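Local coordinates for protein xyloglucan-specific endo-beta-1,4-glucanase BoGH9A (PDB 6DHT) that hydrolyses internal beta-1,4-glucosidic linkages in the backbone of xyloglucan, releasing xyloglucan oligosaccharides during breakdown of this plant polysaccharide, at residues V260-A272 against A303-Y315. Numbering follows the deposited sequence.
Sequences VVQKSVTAALDFA and AYAWAEKHPEAYY
V265 N, in the first turn of helix 265-272, donates to A313 O (2.9 Å), and Q262, in the loop before that helix, gives a second bond to the chain leaving helix 303-309. A313 is the centre of an inverse gamma turn, and S264 CA brings a CA-H...O contact to the same oxygen. Beside them, Q262 NE2 donates almost straight to Y314 O (N-H...O angle 170°) and also to K263 O, both acceptors lying in the plane of its amide; the two bonds fix the rotation of that group. S264 is the N-cap of its helix, its OG accepting from A267 N at 3.0 Å and also hydrogen-bonded to H238 ND1.

Apolar packing fills the remainder. The helices run nearly antiparallel, their axes 8.2 Å apart at closest approach, and alanines line the interface: A268 CB packs on A307 CB, and A272 CB on the CB atoms of A303 and Y304. L269 CD2 reaches A307 CB at 3.6 Å and also touches the ring of Y304, while F271 CD1 meets A303 CB. V265 puts CG2 against A307 CB and CG1 alongside the Y314 ring.

The indole of W306, with CG anti to its backbone N (chi1 -174°), reaches the start of the other helix, with V265 CA at its edge, near the ring plane. A268 CB approaches CE3, and K263 CB touches CZ2 at 3.7 Å. H310 ND1 sits over one indole face while donating to W306 O.

Farther out, K263 NZ forms salt bridges with D230 and D233. Y315 meets V261 CG2 with its phenol end, where OH is hydrogen-bonded to Q317, and its ring stacks with H238. The pair joins neighbouring helices 265-281 and 292-309 of the family 9 glycoside hydrolase helical barrel, with helices 176-192 and 339-353 packing against the former and strand 239-241 bordering V261 and Y315.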
ATOM      1  N   VAL A 260     -23.603   9.839  -0.916  1.00 22.96           N
ATOM      2  CA  VAL A 260     -22.418  10.591  -0.488  1.00 24.14           C
ATOM      3  C   VAL A 260     -22.764  11.264   0.831  1.00 30.04           C
ATOM      4  O   VAL A 260     -23.889  11.752   1.027  1.00 26.26           O
ATOM      5  CB  VAL A 260     -21.881  11.612  -1.536  1.00 23.77           C
ATOM      6  CG1 VAL A 260     -21.432  10.898  -2.816  1.00 23.61           C
ATOM      7  CG2 VAL A 260     -22.907  12.680  -1.847  1.00 29.81           C
ATOM      8  N   VAL A 261     -21.825  11.234   1.759  1.00 21.87           N
ATOM      9  CA  VAL A 261     -22.043  11.753   3.094  1.00 24.10           C
ATOM     10  C   VAL A 261     -21.187  12.987   3.405  1.00 22.93           C
ATOM     11  O   VAL A 261     -20.438  13.489   2.544  1.00 23.45           O
ATOM     12  CB  VAL A 261     -21.817  10.655   4.121  1.00 20.97           C
ATOM     13  CG1 VAL A 261     -22.760   9.489   3.847  1.00 23.42           C
ATOM     14  CG2 VAL A 261     -20.367  10.172   4.075  1.00 25.06           C
ATOM     15  N   GLN A 262     -21.340  13.450   4.647  1.00 25.47           N
ATOM     16  CA  GLN A 262     -20.724  14.655   5.197  1.00 22.74           C
ATOM     17  C   GLN A 262     -19.334  14.983   4.654  1.00 23.20           C
ATOM     18  O   GLN A 262     -18.443  14.136   4.658  1.00 24.02           O
ATOM     19  CB  GLN A 262     -20.617  14.499   6.714  1.00 24.86           C
ATOM     20  CG  GLN A 262     -20.128  15.733   7.465  1.00 29.63           C
ATOM     21  CD  GLN A 262     -19.333  15.389   8.725  1.00 34.09           C
ATOM     22  OE1 GLN A 262     -19.858  14.794   9.668  1.00 31.32           O
ATOM     23  NE2 GLN A 262     -18.044  15.753   8.736  1.00 34.46           N
ATOM     24  N   LYS A 263     -19.156  16.223   4.226  1.00 23.64           N
ATOM     25  CA  LYS A 263     -17.833  16.746   3.889  1.00 24.71           C
ATOM     26  C   LYS A 263     -16.924  16.719   5.114  1.00 27.15           C
ATOM     27  O   LYS A 263     -17.364  17.003   6.223  1.00 24.50           O
ATOM     28  CB  LYS A 263     -17.972  18.181   3.379  1.00 22.70           C
ATOM     29  CG  LYS A 263     -18.715  18.318   2.072  1.00 22.02           C
ATOM     30  CD  LYS A 263     -19.087  19.783   1.834  1.00 23.14           C
ATOM     31  CE  LYS A 263     -19.787  19.979   0.511  1.00 26.99           C
ATOM     32  NZ  LYS A 263     -20.661  21.200   0.532  1.00 30.38           N
ATOM     33  N   SER A 264     -15.645  16.376   4.930  1.00 21.98           N
ATOM     34  CA  SER A 264     -14.704  16.364   6.054  1.00 21.12           C
ATOM     35  C   SER A 264     -13.425  17.105   5.677  1.00 21.65           C
ATOM     36  O   SER A 264     -13.092  17.221   4.504  1.00 22.19           O
ATOM     37  CB  SER A 264     -14.368  14.943   6.476  1.00 24.40           C
ATOM     38  OG  SER A 264     -13.613  14.295   5.463  1.00 23.03           O
ATOM     39  N   VAL A 265     -12.728  17.602   6.691  1.00 23.77           N
ATOM     40  CA  VAL A 265     -11.514  18.371   6.471  1.00 21.23           C
ATOM     41  C   VAL A 265     -10.419  17.457   5.928  1.00 21.50           C
ATOM     42  O   VAL A 265      -9.660  17.859   5.045  1.00 19.94           O
ATOM     43  CB  VAL A 265     -11.061  19.081   7.771  1.00 24.03           C
ATOM     44  CG1 VAL A 265     -10.707  18.096   8.864  1.00 27.19           C
ATOM     45  CG2 VAL A 265      -9.936  20.032   7.494  1.00 24.62           C
ATOM     46  N   THR A 266     -10.386  16.219   6.412  1.00 20.08           N
ATOM     47  CA  THR A 266      -9.370  15.263   5.962  1.00 20.60           C
ATOM     48  C   THR A 266      -9.635  14.816   4.517  1.00 25.38           C
ATOM     49  O   THR A 266      -8.714  14.701   3.715  1.00 19.33           O
ATOM     50  CB  THR A 266      -9.306  14.073   6.899  1.00 20.44           C
ATOM     51  OG1 THR A 266     -10.638  13.618   7.165  1.00 20.72           O
ATOM     52  CG2 THR A 266      -8.641  14.467   8.195  1.00 18.94           C
ATOM     53  N   ALA A 267     -10.888  14.590   4.158  1.00 19.14           N
ATOM     54  CA  ALA A 267     -11.205  14.319   2.758  1.00 18.47           C
ATOM     55  C   ALA A 267     -10.767  15.454   1.848  1.00 20.79           C
ATOM     56  O   ALA A 267     -10.174  15.238   0.782  1.00 19.34           O
ATOM     57  CB  ALA A 267     -12.692  14.032   2.582  1.00 21.50           C
ATOM     58  N   ALA A 268     -11.091  16.679   2.250  1.00 18.61           N
ATOM     59  CA  ALA A 268     -10.738  17.831   1.463  1.00 18.07           C
ATOM     60  C   ALA A 268      -9.226  17.946   1.291  1.00 16.60           C
ATOM     61  O   ALA A 268      -8.753  18.232   0.204  1.00 17.79           O
ATOM     62  CB  ALA A 268     -11.293  19.092   2.099  1.00 21.52           C
ATOM     63  N   LEU A 269      -8.496  17.724   2.378  1.00 19.57           N
ATOM     64  CA  LEU A 269      -7.039  17.858   2.323  1.00 19.20           C
ATOM     65  C   LEU A 269      -6.350  16.716   1.560  1.00 19.29           C
ATOM     66  O   LEU A 269      -5.434  16.967   0.786  1.00 18.13           O
ATOM     67  CB  LEU A 269      -6.461  17.999   3.718  1.00 19.50           C
ATOM     68  CG  LEU A 269      -6.821  19.334   4.377  1.00 18.47           C
ATOM     69  CD1 LEU A 269      -6.469  19.296   5.821  1.00 18.56           C
ATOM     70  CD2 LEU A 269      -6.104  20.474   3.687  1.00 18.74           C
ATOM     71  N   ASP A 270      -6.776  15.475   1.783  1.00 18.80           N
ATOM     72  CA  ASP A 270      -6.170  14.362   1.036  1.00 15.99           C
ATOM     73  C   ASP A 270      -6.510  14.502  -0.454  1.00 16.27           C
ATOM     74  O   ASP A 270      -5.678  14.252  -1.326  1.00 17.92           O
ATOM     75  CB  ASP A 270      -6.663  13.038   1.563  1.00 16.13           C
ATOM     76  CG  ASP A 270      -6.100  12.708   2.929  1.00 16.97           C
ATOM     77  OD1 ASP A 270      -5.023  13.231   3.274  1.00 19.33           O
ATOM     78  OD2 ASP A 270      -6.737  11.933   3.691  1.00 16.48           O
ATOM     79  N   PHE A 271      -7.724  14.973  -0.766  1.00 15.15           N
ATOM     80  CA  PHE A 271      -8.087  15.330  -2.129  1.00 14.81           C
ATOM     81  C   PHE A 271      -7.160  16.438  -2.681  1.00 16.73           C
ATOM     82  O   PHE A 271      -6.635  16.343  -3.796  1.00 14.41           O
ATOM     83  CB  PHE A 271      -9.566  15.800  -2.146  1.00 16.24           C
ATOM     84  CG  PHE A 271     -10.068  16.291  -3.473  1.00 18.92           C
ATOM     85  CD1 PHE A 271      -9.767  17.562  -3.879  1.00 15.43           C
ATOM     86  CD2 PHE A 271     -10.885  15.521  -4.276  1.00 17.35           C
ATOM     87  CE1 PHE A 271     -10.244  18.069  -5.074  1.00 17.72           C
ATOM     88  CE2 PHE A 271     -11.367  16.002  -5.482  1.00 19.97           C
ATOM     89  CZ  PHE A 271     -11.055  17.295  -5.886  1.00 19.17           C
ATOM     90  N   ALA A 272      -6.961  17.496  -1.896  1.00 17.15           N
ATOM     91  CA  ALA A 272      -6.139  18.612  -2.344  1.00 17.34           C
ATOM     92  C   ALA A 272      -4.709  18.160  -2.609  1.00 15.95           C
ATOM     93  O   ALA A 272      -4.133  18.493  -3.631  1.00 15.11           O
ATOM     94  CB  ALA A 272      -6.175  19.727  -1.327  1.00 17.34           C
ATOM     95  N   ALA A 303     -10.373  22.880  -2.812  1.00 22.57           N
ATOM     96  CA  ALA A 303     -10.529  21.998  -1.666  1.00 21.53           C
ATOM     97  C   ALA A 303      -9.719  22.466  -0.464  1.00 19.40           C
ATOM     98  O   ALA A 303     -10.172  22.399   0.670  1.00 21.40           O
ATOM     99  CB  ALA A 303     -10.123  20.563  -2.038  1.00 21.16           C
ATOM    100  N   TYR A 304      -8.496  22.931  -0.709  1.00 19.00           N
ATOM    101  CA  TYR A 304      -7.678  23.417   0.378  1.00 18.57           C
ATOM    102  C   TYR A 304      -8.339  24.647   1.023  1.00 20.31           C
ATOM    103  O   TYR A 304      -8.382  24.765   2.249  1.00 22.44           O
ATOM    104  CB  TYR A 304      -6.272  23.740  -0.150  1.00 19.45           C
ATOM    105  CG  TYR A 304      -5.292  24.098   0.928  1.00 22.69           C
ATOM    106  CD1 TYR A 304      -5.125  25.415   1.329  1.00 22.66           C
ATOM    107  CD2 TYR A 304      -4.511  23.123   1.537  1.00 22.93           C
ATOM    108  CE1 TYR A 304      -4.242  25.748   2.317  1.00 28.29           C
ATOM    109  CE2 TYR A 304      -3.616  23.448   2.530  1.00 23.38           C
ATOM    110  CZ  TYR A 304      -3.483  24.768   2.912  1.00 31.18           C
ATOM    111  OH  TYR A 304      -2.598  25.103   3.902  1.00 39.55           O
ATOM    112  N   ALA A 305      -8.856  25.531   0.180  1.00 24.33           N
ATOM    113  CA  ALA A 305      -9.591  26.700   0.661  1.00 22.81           C
ATOM    114  C   ALA A 305     -10.739  26.283   1.585  1.00 28.28           C
ATOM    115  O   ALA A 305     -10.905  26.842   2.673  1.00 28.64           O
ATOM    116  CB  ALA A 305     -10.102  27.502  -0.504  1.00 26.52           C
ATOM    117  N   TRP A 306     -11.519  25.286   1.170  1.00 23.50           N
ATOM    118  CA  TRP A 306     -12.607  24.803   2.010  1.00 23.71           C
ATOM    119  C   TRP A 306     -12.072  24.323   3.346  1.00 24.89           C
ATOM    120  O   TRP A 306     -12.619  24.641   4.391  1.00 27.34           O
ATOM    121  CB  TRP A 306     -13.396  23.690   1.310  1.00 24.20           C
ATOM    122  CG  TRP A 306     -14.635  23.242   2.056  1.00 24.59           C
ATOM    123  CD1 TRP A 306     -15.928  23.632   1.814  1.00 28.55           C
ATOM    124  CD2 TRP A 306     -14.695  22.327   3.154  1.00 22.91           C
ATOM    125  NE1 TRP A 306     -16.775  23.006   2.687  1.00 27.09           N
ATOM    126  CE2 TRP A 306     -16.049  22.204   3.525  1.00 25.46           C
ATOM    127  CE3 TRP A 306     -13.737  21.604   3.864  1.00 25.82           C
ATOM    128  CZ2 TRP A 306     -16.461  21.387   4.572  1.00 27.98           C
ATOM    129  CZ3 TRP A 306     -14.140  20.801   4.889  1.00 26.49           C
ATOM    130  CH2 TRP A 306     -15.496  20.691   5.241  1.00 29.24           C
ATOM    131  N   ALA A 307     -10.988  23.544   3.328  1.00 21.95           N
ATOM    132  CA  ALA A 307     -10.420  23.041   4.557  1.00 20.41           C
ATOM    133  C   ALA A 307      -9.939  24.150   5.509  1.00 22.49           C
ATOM    134  O   ALA A 307     -10.032  24.008   6.732  1.00 25.15           O
ATOM    135  CB  ALA A 307      -9.267  22.086   4.235  1.00 24.32           C
ATOM    136  N   GLU A 308      -9.374  25.209   4.948  1.00 28.81           N
ATOM    137  CA  GLU A 308      -8.962  26.361   5.750  1.00 33.02           C
ATOM    138  C   GLU A 308     -10.152  26.967   6.494  1.00 28.80           C
ATOM    139  O   GLU A 308     -10.029  27.370   7.647  1.00 32.41           O
ATOM    140  CB  GLU A 308      -8.341  27.437   4.866  1.00 32.22           C
ATOM    141  CG  GLU A 308      -6.911  27.188   4.469  1.00 37.76           C
ATOM    142  CD  GLU A 308      -6.364  28.335   3.639  1.00 38.20           C
ATOM    143  OE1 GLU A 308      -6.913  28.581   2.547  1.00 39.52           O
ATOM    144  OE2 GLU A 308      -5.404  28.994   4.086  1.00 45.83           O
ATOM    145  N   LYS A 309     -11.292  27.031   5.821  1.00 30.59           N
ATOM    146  CA  LYS A 309     -12.505  27.587   6.430  1.00 32.88           C
ATOM    147  C   LYS A 309     -13.095  26.637   7.471  1.00 33.32           C
ATOM    148  O   LYS A 309     -13.750  27.076   8.415  1.00 34.30           O
ATOM    149  CB  LYS A 309     -13.553  27.909   5.361  1.00 31.53           C
ATOM    150  CG  LYS A 309     -13.124  28.992   4.381  1.00 40.05           C
ATOM    151  CD  LYS A 309     -14.294  29.512   3.564  1.00 41.96           C
ATOM    152  CE  LYS A 309     -13.869  29.882   2.137  1.00 51.64           C
ATOM    153  NZ  LYS A 309     -13.862  28.698   1.200  1.00 49.41           N
ATOM    154  N   HIS A 310     -12.859  25.337   7.305  1.00 30.73           N
ATOM    155  CA  HIS A 310     -13.439  24.328   8.190  1.00 29.67           C
ATOM    156  C   HIS A 310     -12.399  23.348   8.739  1.00 27.86           C
ATOM    157  O   HIS A 310     -12.511  22.129   8.550  1.00 28.91           O
ATOM    158  CB  HIS A 310     -14.511  23.534   7.444  1.00 35.30           C
ATOM    159  CG  HIS A 310     -15.563  24.387   6.814  1.00 32.97           C
ATOM    160  ND1 HIS A 310     -15.451  24.891   5.537  1.00 32.89           N
ATOM    161  CD2 HIS A 310     -16.757  24.814   7.284  1.00 33.73           C
ATOM    162  CE1 HIS A 310     -16.527  25.602   5.250  1.00 39.40           C
ATOM    163  NE2 HIS A 310     -17.334  25.571   6.293  1.00 39.74           N
ATOM    164  N   PRO A 311     -11.414  23.869   9.475  1.00 30.13           N
ATOM    165  CA  PRO A 311     -10.236  23.100   9.891  1.00 31.53           C
ATOM    166  C   PRO A 311     -10.483  21.988  10.904  1.00 32.21           C
ATOM    167  O   PRO A 311      -9.603  21.138  11.090  1.00 32.27           O
ATOM    168  CB  PRO A 311      -9.326  24.176  10.490  1.00 34.59           C
ATOM    169  CG  PRO A 311     -10.275  25.237  10.965  1.00 33.37           C
ATOM    170  CD  PRO A 311     -11.368  25.262   9.956  1.00 32.32           C
ATOM    171  N   GLU A 312     -11.642  21.985  11.557  1.00 32.17           N
ATOM    172  CA  GLU A 312     -11.929  20.989  12.591  1.00 35.16           C
ATOM    173  C   GLU A 312     -13.155  20.148  12.241  1.00 30.81           C
ATOM    174  O   GLU A 312     -13.711  19.467  13.098  1.00 32.57           O
ATOM    175  CB  GLU A 312     -12.081  21.666  13.959  1.00 40.89           C
ATOM    176  CG  GLU A 312     -10.829  22.435  14.390  1.00 44.48           C
ATOM    177  CD  GLU A 312     -10.713  22.629  15.894  1.00 52.93           C
ATOM    178  OE1 GLU A 312     -11.699  22.386  16.618  1.00 54.23           O
ATOM    179  OE2 GLU A 312      -9.625  23.030  16.355  1.00 57.32           O
ATOM    180  N   ALA A 313     -13.553  20.209  10.971  1.00 29.86           N
ATOM    181  CA  ALA A 313     -14.668  19.436  10.437  1.00 28.04           C
ATOM    182  C   ALA A 313     -14.315  17.959  10.251  1.00 29.21           C
ATOM    183  O   ALA A 313     -14.285  17.451   9.123  1.00 26.78           O
ATOM    184  CB  ALA A 313     -15.103  20.031   9.121  1.00 29.24           C
ATOM    185  N   TYR A 314     -14.084  17.281  11.364  1.00 23.95           N
ATOM    186  CA  TYR A 314     -13.766  15.858  11.364  1.00 25.81           C
ATOM    187  C   TYR A 314     -14.977  15.006  11.018  1.00 35.23           C
ATOM    188  O   TYR A 314     -16.129  15.439  11.177  1.00 31.69           O
ATOM    189  CB  TYR A 314     -13.238  15.450  12.731  1.00 26.40           C
ATOM    190  CG  TYR A 314     -12.174  16.384  13.250  1.00 32.85           C
ATOM    191  CD1 TYR A 314     -11.126  16.797  12.435  1.00 26.88           C
ATOM    192  CD2 TYR A 314     -12.228  16.870  14.548  1.00 33.36           C
ATOM    193  CE1 TYR A 314     -10.156  17.657  12.908  1.00 30.19           C
ATOM    194  CE2 TYR A 314     -11.266  17.726  15.029  1.00 33.21           C
ATOM    195  CZ  TYR A 314     -10.231  18.117  14.211  1.00 34.55           C
ATOM    196  OH  TYR A 314      -9.274  18.975  14.700  1.00 34.40           O
ATOM    197  N   TYR A 315     -14.712  13.785  10.560  1.00 26.71           N
ATOM    198  CA  TYR A 315     -15.769  12.844  10.262  1.00 30.79           C
ATOM    199  C   TYR A 315     -15.956  11.964  11.467  1.00 24.95           C
ATOM    200  O   TYR A 315     -15.139  11.085  11.738  1.00 25.04           O
ATOM    201  CB  TYR A 315     -15.452  11.957   9.052  1.00 30.27           C
ATOM    202  CG  TYR A 315     -16.633  11.073   8.692  1.00 23.50           C
ATOM    203  CD1 TYR A 315     -17.694  11.592   7.971  1.00 24.45           C
ATOM    204  CD2 TYR A 315     -16.683   9.741   9.069  1.00 23.52           C
ATOM    205  CE1 TYR A 315     -18.785  10.809   7.639  1.00 22.08           C
ATOM    206  CE2 TYR A 315     -17.771   8.950   8.746  1.00 22.87           C
ATOM    207  CZ  TYR A 315     -18.823   9.495   8.033  1.00 22.01           C
ATOM    208  OH  TYR A 315     -19.917   8.734   7.698  1.00 25.38           O
TER